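Local coordinates for protein formyltransferase PseJ (Anoxybacillus kamchatkensis G10, PDB 6EDK) that belongs to the formyltransferase family and holds N-{4-[{[(6S)-2-amino-4-oxo-3,4,5,6,7,8-hexahydropteridin-6-yl]methyl}(formyl)amino]benzoyl}-L-glutamic acid in a pocket of its alpha/beta fold, at residues K59-I62 with L63-V66; D81-E84 with R85-R89; E164-P167 with L168-G172. All blocks are in the same frame, centred on the assembly; numbering follows the deposited sequence.

From the N terminus onward, the three contacts follow one another in series, none enclosing or crossing another. Each closes a local turn between neighbours in sequence. Interaction 1 (59-66) lies in the connection from strand 48-52 to strand 68-71, shortly before the latter. Interaction 2 (81-89) ends helix 80-85 and turns the chain into strand 90-94. These two touch through packing of L63 on I82 and V66 on F86, so a loop and a helix end pack on each other, partly through apolar side chains. Interaction 3 (164-172) ends the long helix 147-169; it touches neither, with its centre about 18 Å from that of interaction 2, and packs against strands 68-71 and 133-138.

Interaction 1. Residues K59-I62 with L63-V66; sequences KSAI and LNNV
N64 and A61 make the shorter of two backbone hydrogen bonds here: N64 N donates to A61 O over 3.0 Å with an N-H...O angle of 163°. L63 N reaches S60 O in the same i to i+3 manner at 3.3 Å, the pattern of a short 3-10 turn. A water lies 2.7 Å from A61 O and close to N64 O and can donate to each, though other acceptors compete for its protons. Just upstream, S60 OG accepts from I62 N at 3.0 Å, an ST turn. Serine suits this place because its short hydroxyl can turn back on the backbone and occupy an N-H at the start of the 3-10 segment.

Side chains add a lighter layer. The carboxamide of N64 folds back over A61, its CG placed beside the backbone N (chi1 -62°), which brings ND2 to 3.7 Å from A61 CB; the amide lies against the small methyl of alanine. Further along, V66 CG2 rests 3.5 Å from I62 O. The chain then passes through a type II beta turn from L63 to V66, with V66 N bonded to L63 O at 3.3 Å. N65 sits at its third position with positive phi, a conformation asparagine tolerates better than most residues. L63 and V66 look into the protein, where both pack on L29 of strand 27-31 and on F86, and L63 also meets I82.

The chemistry is therefore divided: backbone bonds and a serine hydroxyl satisfy polar atoms of the turns, probably helped by a water, while leucine and valine pack the same stretch against the apolar interior just before the chain enters strand 68-71.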
loop_
_atom_site.group_PDB
_atom_site.type_symbol
_atom_site.label_atom_id
_atom_site.label_comp_id
_atom_site.label_asym_id
_atom_site.label_seq_id
_atom_site.Cartn_x
_atom_site.Cartn_y
_atom_site.Cartn_z
ATOM N N LYS A 59 -10.963 -19.990 -5.710
ATOM C CA LYS A 59 -11.440 -21.145 -4.941
ATOM C C LYS A 59 -10.538 -21.513 -3.765
ATOM O O LYS A 59 -10.925 -22.377 -2.960
ATOM C CB LYS A 59 -11.581 -22.359 -5.865
ATOM C CG LYS A 59 -12.628 -22.182 -6.960
ATOM C CD LYS A 59 -12.721 -23.418 -7.893
ATOM C CE LYS A 59 -11.505 -23.488 -8.818
ATOM N NZ LYS A 59 -11.683 -24.612 -9.758
ATOM N N SER A 60 -9.369 -20.862 -3.623
ATOM C CA SER A 60 -8.450 -21.204 -2.546
ATOM C C SER A 60 -9.163 -21.311 -1.211
ATOM O O SER A 60 -9.935 -20.426 -0.824
ATOM C CB SER A 60 -7.300 -20.155 -2.434
ATOM O OG SER A 60 -6.544 -20.478 -1.260
ATOM N N ALA A 61 -8.865 -22.389 -0.476
ATOM C CA ALA A 61 -9.400 -22.521 0.866
ATOM C C ALA A 61 -8.841 -21.482 1.837
ATOM O O ALA A 61 -9.420 -21.284 2.915
ATOM C CB ALA A 61 -9.127 -23.944 1.405
ATOM N N ILE A 62 -7.749 -20.804 1.471
ATOM C CA ILE A 62 -7.206 -19.708 2.301
ATOM C C ILE A 62 -8.264 -18.622 2.560
ATOM O O ILE A 62 -8.280 -17.986 3.621
ATOM C CB ILE A 62 -5.969 -19.126 1.591
ATOM C CG1 ILE A 62 -4.833 -20.154 1.471
ATOM C CG2 ILE A 62 -5.430 -17.924 2.308
ATOM C CD1 ILE A 62 -4.190 -20.547 2.785
ATOM N N LEU A 63 -9.173 -18.422 1.625
ATOM C CA LEU A 63 -10.219 -17.442 1.722
ATOM C C LEU A 63 -11.428 -17.875 2.545
ATOM O O LEU A 63 -12.265 -17.027 2.878
ATOM C CB LEU A 63 -10.685 -17.073 0.322
ATOM C CG LEU A 63 -9.611 -16.441 -0.552
ATOM C CD1 LEU A 63 -10.090 -16.293 -1.961
ATOM C CD2 LEU A 63 -9.207 -15.059 0.024
ATOM N N ASN A 64 -11.559 -19.150 2.899
ATOM C CA ASN A 64 -12.785 -19.568 3.556
ATOM C C ASN A 64 -12.905 -18.887 4.905
ATOM O O ASN A 64 -11.950 -18.847 5.686
ATOM C CB ASN A 64 -12.811 -21.088 3.800
ATOM C CG ASN A 64 -12.772 -21.924 2.506
ATOM O OD1 ASN A 64 -13.015 -21.458 1.410
ATOM N ND2 ASN A 64 -12.487 -23.213 2.675
ATOM N N ASN A 65 -14.107 -18.415 5.212
ATOM C CA ASN A 65 -14.435 -17.842 6.505
ATOM C C ASN A 65 -13.631 -16.567 6.822
ATOM O O ASN A 65 -13.509 -16.174 7.992
ATOM C CB ASN A 65 -14.211 -18.863 7.606
ATOM C CG ASN A 65 -15.092 -20.078 7.448
ATOM O OD1 ASN A 65 -14.612 -21.214 7.480
ATOM N ND2 ASN A 65 -16.384 -19.840 7.244
ATOM N N VAL A 66 -13.100 -15.915 5.817
ATOM C CA VAL A 66 -12.341 -14.664 6.010
ATOM C C VAL A 66 -13.313 -13.494 6.038
ATOM O O VAL A 66 -14.127 -13.315 5.129
ATOM C CB VAL A 66 -11.303 -14.500 4.889
ATOM C CG1 VAL A 66 -10.725 -13.016 4.870
ATOM C CG2 VAL A 66 -10.228 -15.488 5.067
HETATM O O HOH W 1 -9.777 -20.331 5.399
#

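Interaction 2. Residues D81-E84 with R85-R89; sequences DIVE and RFKQR
R85 N donates to D81 O and F86 N to I82 O, each at 2.9 Å, as the last regular helical bonds, after which K87 N donates to E84 O at 3.2 Å in an i to i+3 bond. F86 is the first residue to leave helical backbone angles. Its side chain folds back along the helix with CG beside the backbone N (chi1 -73°), setting CD2 3.9 Å from I82 CG2 and presenting a ring edge to I82 O. Two arginines gather on one side of this ring: CZ lies over a face of the R85 guanidinium, offset toward its rim, and CD1 lies 3.7 Å above the centre of the R89 guanidinium.

This is the helix-to-strand joint of a beta-alpha-beta crossover linking parallel, neighbouring strands 68-71 and 90-94. A type II turn from F86 to R89 reverses the chain, and R89 NH2 reaches back to R85 O at 2.7 Å, with that oxygen in the guanidinium plane, a reach that the length of arginine allows, giving a helix-end carbonyl a charged donor.

On the helix flank, the K87 chain, bent at chi2, crosses E84 at a slant, with CE 3.7 Å from E84 OE1; the charged ends stay 4.4 Å apart (K87 NZ to E84 OE1), beyond a salt bridge. K87 NZ also comes 4.0 Å from CG1 of V83, whose branched, apolar side chain touches the bound ligand 1YA.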
loop_
_atom_site.group_PDB
_atom_site.type_symbol
_atom_site.label_atom_id
_atom_site.label_comp_id
_atom_site.label_asym_id
_atom_site.label_seq_id
_atom_site.Cartn_x
_atom_site.Cartn_y
_atom_site.Cartn_z
ATOM N N ASP A 81 -12.961 -11.651 -9.114
ATOM C CA ASP A 81 -14.010 -12.345 -8.375
ATOM C C ASP A 81 -13.731 -12.286 -6.884
ATOM O O ASP A 81 -14.651 -12.141 -6.057
ATOM C CB ASP A 81 -14.123 -13.783 -8.876
ATOM C CG ASP A 81 -14.631 -13.859 -10.332
ATOM O OD1 ASP A 81 -15.272 -12.897 -10.805
ATOM O OD2 ASP A 81 -14.376 -14.873 -10.994
ATOM N N ILE A 82 -12.455 -12.350 -6.502
ATOM C CA ILE A 82 -12.111 -12.139 -5.089
ATOM C C ILE A 82 -12.443 -10.706 -4.669
ATOM O O ILE A 82 -13.039 -10.468 -3.592
ATOM C CB ILE A 82 -10.628 -12.472 -4.876
ATOM C CG1 ILE A 82 -10.312 -13.944 -5.218
ATOM C CG2 ILE A 82 -10.229 -12.274 -3.444
ATOM C CD1 ILE A 82 -8.810 -14.265 -5.109
ATOM N N VAL A 83 -12.092 -9.739 -5.532
ATOM C CA VAL A 83 -12.401 -8.329 -5.279
ATOM C C VAL A 83 -13.880 -8.138 -5.044
ATOM O O VAL A 83 -14.287 -7.508 -4.052
ATOM C CB VAL A 83 -11.899 -7.475 -6.452
ATOM C CG1 VAL A 83 -12.447 -6.051 -6.360
ATOM C CG2 VAL A 83 -10.391 -7.473 -6.484
ATOM N N GLU A 84 -14.732 -8.725 -5.934
ATOM C CA GLU A 84 -16.168 -8.547 -5.758
ATOM C C GLU A 84 -16.647 -9.229 -4.491
ATOM O O GLU A 84 -17.428 -8.660 -3.731
ATOM C CB GLU A 84 -16.928 -9.089 -6.968
ATOM C CG GLU A 84 -18.417 -8.717 -6.959
ATOM C CD GLU A 84 -18.648 -7.211 -7.153
ATOM O OE1 GLU A 84 -17.747 -6.524 -7.692
ATOM O OE2 GLU A 84 -19.729 -6.712 -6.763
ATOM N N ARG A 85 -16.157 -10.443 -4.221
ATOM C CA ARG A 85 -16.602 -11.140 -3.017
ATOM C C ARG A 85 -16.266 -10.355 -1.771
ATOM O O ARG A 85 -16.996 -10.400 -0.782
ATOM C CB ARG A 85 -15.930 -12.519 -2.966
ATOM C CG ARG A 85 -16.146 -13.271 -1.657
ATOM C CD ARG A 85 -15.558 -14.705 -1.802
ATOM N NE ARG A 85 -15.537 -15.395 -0.521
ATOM C CZ ARG A 85 -14.829 -16.506 -0.279
ATOM N NH1 ARG A 85 -14.055 -17.028 -1.218
ATOM N NH2 ARG A 85 -14.872 -17.059 0.918
ATOM N N PHE A 86 -15.153 -9.627 -1.785
ATOM C CA PHE A 86 -14.741 -8.897 -0.594
ATOM C C PHE A 86 -14.936 -7.388 -0.716
ATOM O O PHE A 86 -14.285 -6.635 0.008
ATOM C CB PHE A 86 -13.272 -9.246 -0.271
ATOM C CG PHE A 86 -13.112 -10.643 0.303
ATOM C CD1 PHE A 86 -13.306 -10.860 1.643
ATOM C CD2 PHE A 86 -12.806 -11.720 -0.528
ATOM C CE1 PHE A 86 -13.188 -12.153 2.172
ATOM C CE2 PHE A 86 -12.697 -12.980 -0.028
ATOM C CZ PHE A 86 -12.899 -13.210 1.328
ATOM N N LYS A 87 -15.858 -6.936 -1.567
ATOM C CA LYS A 87 -16.213 -5.518 -1.619
ATOM C C LYS A 87 -16.369 -4.953 -0.219
ATOM O O LYS A 87 -17.056 -5.533 0.633
ATOM C CB LYS A 87 -17.513 -5.283 -2.390
ATOM C CG LYS A 87 -17.327 -5.214 -3.919
ATOM C CD LYS A 87 -16.224 -4.208 -4.345
ATOM C CE LYS A 87 -16.487 -3.636 -5.749
ATOM N NZ LYS A 87 -15.254 -3.178 -6.458
ATOM N N GLN A 88 -15.707 -3.818 0.014
ATOM C CA GLN A 88 -15.745 -3.074 1.276
ATOM C C GLN A 88 -15.198 -3.900 2.445
ATOM O O GLN A 88 -15.353 -3.542 3.625
ATOM C CB GLN A 88 -17.147 -2.517 1.563
ATOM C CG GLN A 88 -17.673 -1.528 0.442
ATOM C CD GLN A 88 -16.869 -0.200 0.346
ATOM O OE1 GLN A 88 -16.077 0.029 -0.596
ATOM N NE2 GLN A 88 -17.086 0.688 1.320
ATOM N N ARG A 89 -14.459 -4.961 2.139
ATOM C CA ARG A 89 -13.848 -5.780 3.160
ATOM C C ARG A 89 -12.398 -6.090 2.832
ATOM O O ARG A 89 -11.827 -6.989 3.447
ATOM C CB ARG A 89 -14.627 -7.097 3.351
ATOM C CG ARG A 89 -16.073 -6.940 3.794
ATOM C CD ARG A 89 -16.725 -8.340 4.132
ATOM N NE ARG A 89 -16.883 -9.187 2.946
ATOM C CZ ARG A 89 -16.841 -10.529 2.966
ATOM N NH1 ARG A 89 -16.633 -11.174 4.111
ATOM N NH2 ARG A 89 -16.987 -11.227 1.839
#

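Interaction 3. Residues E164-P167 with L168-G172; sequences EYWP and LIRLG
R170 lies across W166 one helical turn earlier, and its side chain can be followed over the indole. CB sits 4.1 Å from the centroid of the W166 six-membered ring, 18° off the normal, a CH-pi contact over the face. With CG anti to the backbone N (chi1 -168°) the extended chain slants across the indole, from over the six-membered ring toward NE1: CG is 3.9 Å from W166 CZ2, and CD reaches 3.5 Å from W166 NE1. Beyond the ring, NE forms a salt bridge with D47, and NH1 makes a weak 3.2 Å bond to a water that donates to P167 O.

The backbone carries the same pairing, R170 N to W166 O at 2.7 Å. I169 N likewise bonds Y165 O at 2.9 Å, and I169 CG2 packs 3.9 Å from W166 CZ3. P167 has no N-H to give and kinks helix 147-169. The helix ends in a Schellman motif, where G172, at positive phi, takes the C-prime place that a residue without a side chain fills easily.

Arginine thus serves twice: its methylenes pack on one face of the buried tryptophan, while its charged end pairs with D47 and probably stays partly hydrated.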
loop_
_atom_site.group_PDB
_atom_site.type_symbol
_atom_site.label_atom_id
_atom_site.label_comp_id
_atom_site.label_asym_id
_atom_site.label_seq_id
_atom_site.Cartn_x
_atom_site.Cartn_y
_atom_site.Cartn_z
ATOM N N GLU A 164 -3.239 3.925 13.552
ATOM C CA GLU A 164 -4.056 5.031 14.036
ATOM C C GLU A 164 -5.503 4.877 13.642
ATOM O O GLU A 164 -6.398 5.197 14.448
ATOM C CB GLU A 164 -3.527 6.365 13.526
ATOM C CG GLU A 164 -4.353 7.576 13.886
ATOM C CD GLU A 164 -3.687 8.859 13.405
ATOM O OE1 GLU A 164 -2.518 8.784 12.914
ATOM O OE2 GLU A 164 -4.309 9.919 13.566
ATOM N N TYR A 165 -5.775 4.368 12.446
ATOM C CA TYR A 165 -7.163 4.364 11.952
ATOM C C TYR A 165 -7.826 2.987 11.988
ATOM O O TYR A 165 -9.039 2.897 11.816
ATOM C CB TYR A 165 -7.241 4.924 10.523
ATOM C CG TYR A 165 -7.172 6.427 10.480
ATOM C CD1 TYR A 165 -8.295 7.205 10.633
ATOM C CD2 TYR A 165 -5.958 7.079 10.342
ATOM C CE1 TYR A 165 -8.237 8.573 10.620
ATOM C CE2 TYR A 165 -5.898 8.527 10.298
ATOM C CZ TYR A 165 -7.066 9.235 10.447
ATOM O OH TYR A 165 -7.078 10.622 10.436
ATOM N N TRP A 166 -7.068 1.930 12.245
ATOM C CA TRP A 166 -7.690 0.611 12.260
ATOM C C TRP A 166 -8.850 0.496 13.239
ATOM O O TRP A 166 -9.846 -0.138 12.864
ATOM C CB TRP A 166 -6.647 -0.422 12.597
ATOM C CG TRP A 166 -7.194 -1.870 12.663
ATOM C CD1 TRP A 166 -7.148 -2.696 13.780
ATOM C CD2 TRP A 166 -7.827 -2.605 11.631
ATOM N NE1 TRP A 166 -7.727 -3.919 13.468
ATOM C CE2 TRP A 166 -8.143 -3.893 12.160
ATOM C CE3 TRP A 166 -8.162 -2.333 10.312
ATOM C CZ2 TRP A 166 -8.751 -4.855 11.407
ATOM C CZ3 TRP A 166 -8.775 -3.300 9.570
ATOM C CH2 TRP A 166 -9.045 -4.566 10.118
ATOM N N PRO A 167 -8.805 1.051 14.452
ATOM C CA PRO A 167 -10.012 0.963 15.327
ATOM C C PRO A 167 -11.293 1.431 14.661
ATOM O O PRO A 167 -12.360 0.903 14.975
ATOM C CB PRO A 167 -9.662 1.843 16.529
ATOM C CG PRO A 167 -8.138 1.788 16.616
ATOM C CD PRO A 167 -7.695 1.763 15.142
ATOM N N LEU A 168 -11.227 2.415 13.776
ATOM C CA LEU A 168 -12.377 2.835 12.997
ATOM C C LEU A 168 -12.612 1.928 11.802
ATOM O O LEU A 168 -13.745 1.529 11.554
ATOM C CB LEU A 168 -12.199 4.293 12.538
ATOM C CG LEU A 168 -12.142 5.332 13.677
ATOM C CD1 LEU A 168 -11.713 6.686 13.164
ATOM C CD2 LEU A 168 -13.499 5.470 14.385
ATOM N N ILE A 169 -11.559 1.639 11.005
ATOM C CA ILE A 169 -11.741 0.817 9.820
ATOM C C ILE A 169 -12.329 -0.537 10.202
ATOM O O ILE A 169 -13.148 -1.114 9.479
ATOM C CB ILE A 169 -10.403 0.623 9.086
ATOM C CG1 ILE A 169 -9.880 1.967 8.651
ATOM C CG2 ILE A 169 -10.599 -0.332 7.887
ATOM C CD1 ILE A 169 -8.421 1.893 8.102
ATOM N N ARG A 170 -11.881 -1.069 11.336
ATOM C CA ARG A 170 -12.312 -2.386 11.797
ATOM C C ARG A 170 -13.829 -2.487 11.910
ATOM O O ARG A 170 -14.389 -3.581 11.802
ATOM C CB ARG A 170 -11.680 -2.625 13.164
ATOM C CG ARG A 170 -11.781 -3.997 13.637
ATOM C CD ARG A 170 -10.947 -4.088 14.872
ATOM N NE ARG A 170 -11.358 -5.262 15.627
ATOM C CZ ARG A 170 -12.294 -5.241 16.564
ATOM N NH1 ARG A 170 -12.895 -4.083 16.888
ATOM N NH2 ARG A 170 -12.612 -6.367 17.190
ATOM N N LEU A 171 -14.496 -1.363 12.131
ATOM C CA LEU A 171 -15.938 -1.320 12.356
ATOM C C LEU A 171 -16.703 -0.686 11.197
ATOM O O LEU A 171 -17.833 -0.236 11.388
ATOM C CB LEU A 171 -16.210 -0.571 13.652
ATOM C CG LEU A 171 -15.495 -1.186 14.856
ATOM C CD1 LEU A 171 -15.736 -0.376 16.094
ATOM C CD2 LEU A 171 -15.972 -2.622 15.040
ATOM N N GLY A 172 -16.112 -0.643 10.006
ATOM C CA GLY A 172 -16.794 -0.107 8.835
ATOM C C GLY A 172 -17.095 1.383 8.864
ATOM O O GLY A 172 -18.005 1.839 8.159
HETATM O O HOH W 2 -12.211 -1.009 17.169
#